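Local coordinates for protein PTHB1 (Homo sapiens, PDB 4YD8) that forms part of the BBSome, a coat complex thought to sort specific membrane proteins to the primary cilium and required for ciliogenesis, at residues 33-36 / 42-45; 165-168 / 173-176; 274-277 / 281-284. All coordinates share one frame; numbering follows the deposited sequence.

How the contacts relate
All three contacts lie in the seven-bladed beta-propeller at the N-terminal end of the protein, each in a different four-stranded antiparallel blade. They follow one another along the chain without overlapping, and one blade intervenes between contacts 1 and 2 and another between contacts 2 and 3. Contact 1 sits on the inner side of its blade, at strands 29-32 and 43-47; contacts 2 and 3 are hairpins of the two outer strands, 164-169 with 172-178 and 271-275 with 281-286. Centres are about 27 Å (1 to 2), 29 Å (2 to 3) and 31 Å (1 to 3) apart. Each joins neighbouring strands of its own blade, and contacts 1 and 3 lie on opposite sides of the chain's centre.

Contact 1. Residues 33-36 / 42-45; sequences NVDN and DKII
Asp42 and Lys43 run past Asn33 where the first two strands of a propeller blade, 29-32 and 43-47, are joined by a loop. That loop begins with a type I beta turn from Asn33 to Asn36, closed by the hydrogen bond from Asn36 N to Asn33 O. At Asp42 the two segments come close, but OD1 lies 3.5 Å from Asn33 N at an angle too poor for a hydrogen bond. The other carboxylate oxygen, OD2, turns to the backbone N of Cys341, tying this corner to strand 334-342 of the adjacent blade.

Lys43 carries the polar half of the contact. Its chain kinks at CB-CG (chi2 78°) and then runs out extended, so that the ammonium group arrives beside the turn. NZ makes a salt bridge to Asp35 OD1 at 2.9 Å, coming from the syn side and only 16° out of the carboxylate plane; the two side chains cross at about a right angle. A weak bond of 3.2 Å runs from NZ to Asn33 OD1, whose side chain lies alongside that of Lys43, while Gln41 O takes a further bond from the same nitrogen. Asn33 OD1 and Asp35 OD1 are both acceptors and stand 3.1 Å apart, a proximity that the shared positive charge probably eases. Asn33 OD1 also bonds to Ser37 OG, which probably limits the turning of the amide.

Ile44 turns the other way, into the apolar packing with Leu29, Leu31 and Leu358. Ile45 comes back to the turn: its side chain and that of Val34 meet tip to tip, with Ile45 CD1 3.9 Å from Val34 CB and 4.0 Å from Val34 CG1.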
loop_
_atom_site.group_PDB
_atom_site.type_symbol
_atom_site.label_atom_id
_atom_site.label_comp_id
_atom_site.label_asym_id
_atom_site.label_seq_id
_atom_site.Cartn_x
_atom_site.Cartn_y
_atom_site.Cartn_z
ATOM N N ASN A 33 6.575 4.800 9.714
ATOM C CA ASN A 33 7.068 5.595 10.832
ATOM C C ASN A 33 6.704 7.054 10.586
ATOM O O ASN A 33 7.577 7.896 10.384
ATOM C CB ASN A 33 8.576 5.420 10.992
ATOM C CG ASN A 33 9.114 6.116 12.231
ATOM O OD1 ASN A 33 8.348 6.525 13.102
ATOM N ND2 ASN A 33 10.428 6.264 12.307
ATOM N N VAL A 34 5.401 7.333 10.616
ATOM C CA VAL A 34 4.853 8.587 10.092
ATOM C C VAL A 34 5.202 9.785 10.986
ATOM O O VAL A 34 5.214 10.933 10.522
ATOM C CB VAL A 34 3.299 8.473 9.902
ATOM C CG1 VAL A 34 2.585 8.368 11.248
ATOM C CG2 VAL A 34 2.754 9.646 9.069
ATOM N N ASP A 35 5.546 9.521 12.248
ATOM C CA ASP A 35 5.967 10.612 13.132
ATOM C C ASP A 35 7.480 10.696 13.278
ATOM O O ASP A 35 7.978 11.363 14.189
ATOM C CB ASP A 35 5.317 10.475 14.516
ATOM C CG ASP A 35 5.648 9.154 15.208
ATOM O OD1 ASP A 35 6.413 8.342 14.643
ATOM O OD2 ASP A 35 5.150 8.937 16.340
ATOM N N ASN A 36 8.201 10.023 12.382
ATOM C CA ASN A 36 9.653 10.087 12.352
ATOM C C ASN A 36 10.288 9.800 13.703
ATOM O O ASN A 36 11.217 10.474 14.114
ATOM C CB ASN A 36 10.080 11.453 11.831
ATOM C CG ASN A 36 9.603 11.661 10.392
ATOM O OD1 ASN A 36 10.150 11.053 9.476
ATOM N ND2 ASN A 36 8.537 12.444 10.205
ATOM N N ASP A 42 6.737 1.324 13.326
ATOM C CA ASP A 42 5.649 1.766 12.459
ATOM C C ASP A 42 4.446 2.213 13.278
ATOM O O ASP A 42 4.300 1.844 14.441
ATOM C CB ASP A 42 5.214 0.660 11.492
ATOM C CG ASP A 42 6.264 0.368 10.452
ATOM O OD1 ASP A 42 6.910 1.343 9.992
ATOM O OD2 ASP A 42 6.444 -0.819 10.104
ATOM N N LYS A 43 3.607 3.031 12.663
ATOM C CA LYS A 43 2.274 3.297 13.190
ATOM C C LYS A 43 1.287 2.828 12.137
ATOM O O LYS A 43 1.642 2.748 10.967
ATOM C CB LYS A 43 2.059 4.778 13.497
ATOM C CG LYS A 43 2.773 5.242 14.758
ATOM C CD LYS A 43 4.245 5.454 14.503
ATOM C CE LYS A 43 5.020 5.556 15.808
ATOM N NZ LYS A 43 6.467 5.603 15.501
ATOM N N ILE A 44 0.065 2.509 12.553
ATOM C CA ILE A 44 -0.974 2.121 11.604
ATOM C C ILE A 44 -1.738 3.380 11.216
ATOM O O ILE A 44 -2.254 4.089 12.091
ATOM C CB ILE A 44 -1.948 1.100 12.196
ATOM C CG1 ILE A 44 -1.210 -0.136 12.713
ATOM C CG2 ILE A 44 -2.999 0.682 11.177
ATOM C CD1 ILE A 44 -2.116 -1.033 13.516
ATOM N N ILE A 45 -1.791 3.670 9.919
ATOM C CA ILE A 45 -2.581 4.793 9.432
ATOM C C ILE A 45 -3.711 4.248 8.585
ATOM O O ILE A 45 -3.466 3.482 7.654
ATOM C CB ILE A 45 -1.760 5.787 8.571
ATOM C CG1 ILE A 45 -0.531 6.282 9.341
ATOM C CG2 ILE A 45 -2.665 6.954 8.107
ATOM C CD1 ILE A 45 0.749 5.641 8.921
#

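Contact 2. Residues 165-168 / 173-176; sequences LMVF and YAFG
A classic beta bulge shapes this antiparallel hairpin: opposite the single Val167 the other strand fits in two residues, Ala174 and Phe175. Val167 N gives a nearly linear hydrogen bond to Phe175 O, 2.9 Å long. Val167 O, turned to the same partner strand as its N, accepts Ala174 N at 2.9 Å and, weakly, Phe175 N at 3.4 Å. The extra residue shifts the register, so that Phe168 pairs with Tyr173 while Met166, a selenomethionine, pairs with Gly176.

These are the two outer strands of a propeller blade, 164-169 and 172-178, and the sheet has different packing on its two faces. On one of them Val167 and Phe175 run out next to each other in the same direction. Phe175 CG sits between its backbone N and carbonyl carbon (chi1 59°), which swings the ring back over the neighbouring strand, and Val167 CB stands over one ring face as a CH-pi contact, 4.1 Å from the centroid. Helix 211-216 reaches this face as well, with Tyr211 on Val167 and Ala215 on Phe175. The side chain of Val167 is about 10 Å from Gly145, a residue critical for protein stability.

On the opposite face the rings of Phe168 and Tyr173 meet obliquely, their planes at 51°. Tyr173 CD1 hangs over the rim of one Phe168 face, 3.4 Å from Phe168 CE2, and His133 meets the phenylalanine ring too. With CG anti to its backbone N (chi1 -180°), the tyrosine ring runs forward along its own strand toward Gly176, with Phe175 N over its centre and Met166 CB near its plane at the edge. Gly176, having no side chain, leaves room for the phenol end, and its CA comes within 3.2 Å of Leu165 O in a CA-H...O contact.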
loop_
_atom_site.group_PDB
_atom_site.type_symbol
_atom_site.label_atom_id
_atom_site.label_comp_id
_atom_site.label_asym_id
_atom_site.label_seq_id
_atom_site.Cartn_x
_atom_site.Cartn_y
_atom_site.Cartn_z
ATOM N N LEU A 165 -2.374 10.516 -15.975
ATOM C CA LEU A 165 -1.369 10.471 -14.915
ATOM C C LEU A 165 -0.946 11.897 -14.615
ATOM O O LEU A 165 -0.468 12.612 -15.504
ATOM C CB LEU A 165 -0.166 9.622 -15.315
ATOM C CG LEU A 165 -0.419 8.143 -15.622
ATOM C CD1 LEU A 165 0.918 7.442 -15.801
ATOM C CD2 LEU A 165 -1.232 7.474 -14.515
HETATM N N MSE A 166 -1.152 12.305 -13.366
HETATM C CA MSE A 166 -0.894 13.657 -12.905
HETATM C C MSE A 166 0.270 13.633 -11.922
HETATM O O MSE A 166 0.187 13.016 -10.857
HETATM C CB MSE A 166 -2.165 14.251 -12.270
HETATM C CG MSE A 166 -3.408 14.185 -13.201
HETATM SE SE MSE A 166 -5.068 14.931 -12.442
HETATM C CE MSE A 166 -5.480 13.475 -11.159
ATOM N N VAL A 167 1.364 14.279 -12.308
ATOM C CA VAL A 167 2.607 14.212 -11.558
ATOM C C VAL A 167 2.815 15.496 -10.783
ATOM O O VAL A 167 2.709 16.597 -11.336
ATOM C CB VAL A 167 3.811 13.954 -12.489
ATOM C CG1 VAL A 167 5.113 14.028 -11.714
ATOM C CG2 VAL A 167 3.667 12.602 -13.187
ATOM N N PHE A 168 3.094 15.339 -9.493
ATOM C CA PHE A 168 3.331 16.453 -8.592
ATOM C C PHE A 168 4.736 16.379 -8.020
ATOM O O PHE A 168 5.125 15.366 -7.443
ATOM C CB PHE A 168 2.304 16.453 -7.454
ATOM C CG PHE A 168 0.891 16.679 -7.922
ATOM C CD1 PHE A 168 0.118 15.620 -8.377
ATOM C CD2 PHE A 168 0.352 17.955 -7.929
ATOM C CE1 PHE A 168 -1.177 15.836 -8.831
ATOM C CE2 PHE A 168 -0.948 18.178 -8.368
ATOM C CZ PHE A 168 -1.711 17.113 -8.819
ATOM N N TYR A 173 2.771 21.343 -9.021
ATOM C CA TYR A 173 2.281 20.487 -10.091
ATOM C C TYR A 173 3.281 20.483 -11.235
ATOM O O TYR A 173 3.733 21.542 -11.663
ATOM C CB TYR A 173 0.917 20.975 -10.576
ATOM C CG TYR A 173 0.316 20.152 -11.684
ATOM C CD1 TYR A 173 0.091 18.794 -11.523
ATOM C CD2 TYR A 173 -0.057 20.743 -12.892
ATOM C CE1 TYR A 173 -0.476 18.040 -12.537
ATOM C CE2 TYR A 173 -0.617 19.997 -13.909
ATOM C CZ TYR A 173 -0.827 18.650 -13.727
ATOM O OH TYR A 173 -1.394 17.909 -14.739
ATOM N N ALA A 174 3.624 19.301 -11.733
ATOM C CA ALA A 174 4.591 19.186 -12.820
ATOM C C ALA A 174 3.896 19.105 -14.178
ATOM O O ALA A 174 4.029 19.999 -15.003
ATOM C CB ALA A 174 5.484 17.964 -12.607
ATOM N N PHE A 175 3.141 18.037 -14.406
ATOM C CA PHE A 175 2.473 17.850 -15.689
ATOM C C PHE A 175 1.434 16.735 -15.608
ATOM O O PHE A 175 1.360 16.010 -14.609
ATOM C CB PHE A 175 3.490 17.520 -16.791
ATOM C CG PHE A 175 4.295 16.275 -16.515
ATOM C CD1 PHE A 175 3.785 15.020 -16.814
ATOM C CD2 PHE A 175 5.553 16.360 -15.941
ATOM C CE1 PHE A 175 4.518 13.869 -16.549
ATOM C CE2 PHE A 175 6.291 15.215 -15.674
ATOM C CZ PHE A 175 5.769 13.967 -15.981
ATOM N N GLY A 176 0.649 16.600 -16.672
ATOM C CA GLY A 176 -0.330 15.528 -16.777
ATOM C C GLY A 176 -0.353 14.914 -18.174
ATOM O O GLY A 176 -0.229 15.624 -19.172
#

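Contact 3. Residues 274-277 / 281-284; sequences CLKD and IRFM
The first torsion of Phe283 sets its ring between its own N and carbonyl carbon (chi1 67°), folding it back across the hairpin onto Cys274 CB. That carbon stands over the centre of one ring face, a CH-pi contact 3.5 Å from the centroid. The torsion of Cys274 (chi1 174°) swings the thiol opposite its backbone N, placing SG obliquely off the ring, 4.4 Å from its centroid. The hairpin joins strands 271-275 and 281-286, the outer pair of a propeller blade, and Phe265 of the next strand inward also packs on both residues.

The backbone here is a classic beta bulge, in which two residues, Arg282 and Phe283, are set against the single Cys274. Cys274 O accepts from Arg282 N at 2.7 Å and from Phe283 N at 3.1 Å, both donors lying in the carbonyl plane; Cys274 N answers with a bond to Phe283 O at 2.8 Å. With a serine in place of Phe283, Cys274 CB would probably lose the ring that covers it, leaving a gap beside Phe265.

The Arg282 side chain is modelled in two conformers. In the one described here it bends back over the other strand, with Lys276 CG over one guanidinium face, Cys274 SG weakly bonded by NH1 at the edge, and NH2 bonded to Ser262 O; for the other copy these contacts are doubtful. The firmer part of the contact is the backbone of buried Cys274, whose carbonyl oxygen is gripped by two N-H groups at once.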
loop_
_atom_site.group_PDB
_atom_site.type_symbol
_atom_site.label_atom_id
_atom_site.label_comp_id
_atom_site.label_asym_id
_atom_site.label_seq_id
_atom_site.Cartn_x
_atom_site.Cartn_y
_atom_site.Cartn_z
ATOM N N CYS A 274 4.943 -12.976 -10.968
ATOM C CA CYS A 274 6.166 -12.252 -10.662
ATOM C C CYS A 274 6.877 -11.945 -11.972
ATOM O O CYS A 274 7.298 -12.864 -12.671
ATOM C CB CYS A 274 7.069 -13.068 -9.730
ATOM S SG CYS A 274 8.673 -12.280 -9.448
ATOM N N LEU A 275 6.988 -10.658 -12.320
ATOM C CA LEU A 275 7.633 -10.243 -13.572
ATOM C C LEU A 275 9.034 -9.705 -13.352
ATOM O O LEU A 275 9.316 -9.077 -12.318
ATOM C CB LEU A 275 6.800 -9.160 -14.272
ATOM C CG LEU A 275 5.298 -9.401 -14.374
ATOM C CD1 LEU A 275 4.656 -8.267 -15.192
ATOM C CD2 LEU A 275 4.982 -10.762 -14.998
ATOM N N LYS A 276 9.914 -9.956 -14.320
ATOM C CA LYS A 276 11.195 -9.248 -14.389
ATOM C C LYS A 276 10.914 -7.796 -14.732
ATOM O O LYS A 276 9.840 -7.493 -15.255
ATOM C CB LYS A 276 12.129 -9.867 -15.434
ATOM C CG LYS A 276 12.684 -11.220 -15.028
ATOM C CD LYS A 276 13.327 -11.943 -16.199
ATOM C CE LYS A 276 14.362 -11.078 -16.893
ATOM N NZ LYS A 276 15.317 -10.467 -15.929
ATOM N N ASP A 277 11.874 -6.919 -14.429
ATOM C CA ASP A 277 11.775 -5.482 -14.705
ATOM C C ASP A 277 11.457 -5.176 -16.154
ATOM O O ASP A 277 10.852 -4.150 -16.451
ATOM C CB ASP A 277 13.086 -4.771 -14.346
ATOM C CG ASP A 277 13.315 -4.699 -12.863
ATOM O OD1 ASP A 277 12.640 -5.447 -12.125
ATOM O OD2 ASP A 277 14.171 -3.903 -12.438
ATOM N N ILE A 281 7.804 -12.724 -17.781
ATOM C CA ILE A 281 7.373 -13.434 -16.592
ATOM C C ILE A 281 8.546 -14.182 -15.974
ATOM O O ILE A 281 9.279 -14.887 -16.665
ATOM C CB ILE A 281 6.242 -14.422 -16.893
ATOM C CG1 ILE A 281 5.039 -13.682 -17.475
ATOM C CG2 ILE A 281 5.835 -15.109 -15.624
ATOM C CD1 ILE A 281 3.964 -14.621 -18.000
ATOM N N ARG A 282 8.739 -13.994 -14.665
ATOM C CA ARG A 282 9.745 -14.754 -13.935
ATOM C C ARG A 282 9.102 -16.039 -13.393
ATOM O O ARG A 282 9.643 -17.131 -13.556
ATOM C CB ARG A 282 10.353 -13.914 -12.801
ATOM C CG ARG A 282 11.581 -14.551 -12.134
ATOM C CD ARG A 282 12.098 -13.714 -10.954
ATOM N NE ARG A 282 12.972 -12.608 -11.353
ATOM C CZ ARG A 282 12.672 -11.322 -11.194
ATOM N NH1 ARG A 282 11.516 -10.974 -10.657
ATOM N NH2 ARG A 282 13.524 -10.383 -11.574
ATOM N N PHE A 283 7.950 -15.899 -12.747
ATOM C CA PHE A 283 7.133 -17.075 -12.432
ATOM C C PHE A 283 5.669 -16.674 -12.295
ATOM O O PHE A 283 5.337 -15.486 -12.160
ATOM C CB PHE A 283 7.633 -17.818 -11.164
ATOM C CG PHE A 283 7.475 -17.048 -9.870
ATOM C CD1 PHE A 283 6.226 -16.850 -9.299
ATOM C CD2 PHE A 283 8.596 -16.582 -9.191
ATOM C CE1 PHE A 283 6.089 -16.157 -8.100
ATOM C CE2 PHE A 283 8.462 -15.887 -7.996
ATOM C CZ PHE A 283 7.209 -15.680 -7.456
HETATM N N MSE A 284 4.784 -17.658 -12.352
HETATM C CA MSE A 284 3.373 -17.399 -12.125
HETATM C C MSE A 284 2.737 -18.623 -11.492
HETATM O O MSE A 284 3.256 -19.737 -11.600
HETATM C CB MSE A 284 2.665 -17.027 -13.438
HETATM C CG MSE A 284 2.466 -18.196 -14.355
HETATM SE SE MSE A 284 1.542 -17.687 -16.020
HETATM C CE MSE A 284 -0.203 -17.399 -15.254
HETATM O O HOH W 1 13.787 -7.942 -12.573
#